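Local coordinates for protein leukotriene A-4 hydrolase (Saccharomyces cerevisiae, PDB 2XQ0) that preferentially cleaves di- and tripeptides as a zinc-dependent M1-family aminopeptidase and shows low epoxide hydrolase activity in vitro, at residues Lys123-Leu127 and His150-Leu154. Numbering follows the deposited sequence.
Sequences KCTAL and HARSL
Thr125 turns OG1 between its own backbone N and carbonyl carbon, chi1 62°, and this places the hydroxyl at the ring of His150. Across from it, Ser153 swings OG opposite its backbone N, chi1 -171°, and meets the backbone of Thr125. Both segments belong to the M1 N-terminal domain. Residues 123-127 lie in the loop after strand 111-120 and run into strand 127-130, while 151-153 form a short 3-10 segment in the loop between strands 141-144 and 165-172. Thr125 OG1 and His150 ND1 share a hydrogen bond of 2.8 Å, and either may be the donor. The two side chains cross at about a right angle, and Thr125 O lies over one face of the imidazole. An alanine in place of His150 would remove the ring, is likely to leave Thr125 OG1 without this partner, and would probably open a gap beside Thr125 CB. The second link is nearly straight: Thr125 N donates to Ser153 OG over 2.9 Å, with an N-H...O angle of 171°. Ser153 OG also bonds to Ser72 O, so two partners grip this buried hydroxyl. Cys124 SG accepts a hydrogen bond from Ala126 N, 3.4 Å long, within its own loop. Apolar side chains meet beside these bonds. Ala126 CB rests 3.9 Å from Leu154 CB, and its other neighbours include Leu146, a substrate-binding residue. Leu127 packs on Val142 and Ser144 of strand 141-144. The contact thus joins two loops near the substrate site; the side chain of His150 lies about 7 Å from the bound bestatin. At the far end from His150, Leu127 CD1 meets Leu154 CD1 at 4.0 Å.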
loop_
_atom_site.group_PDB
_atom_site.type_symbol
_atom_site.label_atom_id
_atom_site.label_comp_id
_atom_site.label_asym_id
_atom_site.label_seq_id
_atom_site.Cartn_x
_atom_site.Cartn_y
_atom_site.Cartn_z
ATOM N N LYS A 123 -9.839 -18.048 12.341
ATOM C CA LYS A 123 -8.903 -18.104 11.209
ATOM C C LYS A 123 -8.997 -16.906 10.243
ATOM O O LYS A 123 -8.273 -16.842 9.236
ATOM C CB LYS A 123 -9.064 -19.417 10.434
ATOM C CG LYS A 123 -8.594 -20.652 11.185
ATOM C CD LYS A 123 -8.026 -21.689 10.218
ATOM C CE LYS A 123 -7.684 -23.003 10.911
ATOM N NZ LYS A 123 -8.901 -23.814 11.212
ATOM N N CYS A 124 -9.889 -15.968 10.551
ATOM C CA CYS A 124 -10.070 -14.752 9.758
ATOM C C CYS A 124 -8.728 -14.134 9.381
ATOM O O CYS A 124 -7.882 -13.957 10.237
ATOM C CB CYS A 124 -10.852 -13.717 10.566
ATOM S SG CYS A 124 -11.233 -12.205 9.637
ATOM N N THR A 125 -8.533 -13.821 8.103
ATOM C CA THR A 125 -7.286 -13.196 7.655
ATOM C C THR A 125 -7.457 -11.698 7.410
ATOM O O THR A 125 -6.519 -11.010 6.997
ATOM C CB THR A 125 -6.765 -13.848 6.354
ATOM O OG1 THR A 125 -7.725 -13.660 5.301
ATOM C CG2 THR A 125 -6.511 -15.350 6.564
ATOM N N ALA A 126 -8.658 -11.189 7.655
ATOM C CA ALA A 126 -8.950 -9.783 7.346
ATOM C C ALA A 126 -8.718 -8.821 8.538
ATOM O O ALA A 126 -8.547 -7.609 8.355
ATOM C CB ALA A 126 -10.370 -9.651 6.798
ATOM N N LEU A 127 -8.665 -9.364 9.755
ATOM C CA LEU A 127 -8.706 -8.518 10.938
ATOM C C LEU A 127 -7.510 -8.731 11.833
ATOM O O LEU A 127 -6.965 -9.836 11.911
ATOM C CB LEU A 127 -9.993 -8.784 11.743
ATOM C CG LEU A 127 -11.302 -8.487 10.991
ATOM C CD1 LEU A 127 -12.517 -9.096 11.725
ATOM C CD2 LEU A 127 -11.493 -6.978 10.751
ATOM N N HIS A 150 -8.712 -10.445 0.793
ATOM C CA HIS A 150 -9.115 -10.802 2.159
ATOM C C HIS A 150 -10.538 -10.345 2.490
ATOM O O HIS A 150 -11.057 -10.665 3.567
ATOM C CB HIS A 150 -8.123 -10.217 3.170
ATOM C CG HIS A 150 -6.749 -10.799 3.060
ATOM N ND1 HIS A 150 -6.473 -12.107 3.395
ATOM C CD2 HIS A 150 -5.585 -10.266 2.625
ATOM C CE1 HIS A 150 -5.192 -12.351 3.182
ATOM N NE2 HIS A 150 -4.627 -11.248 2.723
ATOM N N ALA A 151 -11.173 -9.593 1.594
ATOM C CA ALA A 151 -12.557 -9.175 1.859
ATOM C C ALA A 151 -13.444 -10.399 2.058
ATOM O O ALA A 151 -14.341 -10.404 2.903
ATOM C CB ALA A 151 -13.083 -8.301 0.755
ATOM N N ARG A 152 -13.180 -11.447 1.285
ATOM C CA ARG A 152 -13.930 -12.704 1.407
ATOM C C ARG A 152 -13.708 -13.387 2.767
ATOM O O ARG A 152 -14.380 -14.361 3.087
ATOM C CB ARG A 152 -13.552 -13.667 0.269
ATOM C CG ARG A 152 -12.094 -14.156 0.363
ATOM C CD ARG A 152 -11.609 -14.880 -0.905
ATOM N NE ARG A 152 -11.570 -13.981 -2.062
ATOM C CZ ARG A 152 -11.090 -14.282 -3.268
ATOM N NH1 ARG A 152 -10.606 -15.496 -3.539
ATOM N NH2 ARG A 152 -11.102 -13.354 -4.220
ATOM N N SER A 153 -12.774 -12.889 3.573
ATOM C CA SER A 153 -12.575 -13.479 4.908
ATOM C C SER A 153 -13.294 -12.635 5.956
ATOM O O SER A 153 -13.339 -12.982 7.152
ATOM C CB SER A 153 -11.080 -13.601 5.213
ATOM O OG SER A 153 -10.819 -14.343 6.384
ATOM N N LEU A 154 -13.862 -11.517 5.498
ATOM C CA LEU A 154 -14.631 -10.613 6.363
ATOM C C LEU A 154 -16.141 -10.736 6.103
ATOM O O LEU A 154 -16.935 -10.754 7.039
ATOM C CB LEU A 154 -14.182 -9.157 6.182
ATOM C CG LEU A 154 -14.955 -8.129 7.008
ATOM C CD1 LEU A 154 -14.822 -8.427 8.511
ATOM C CD2 LEU A 154 -14.527 -6.691 6.715
#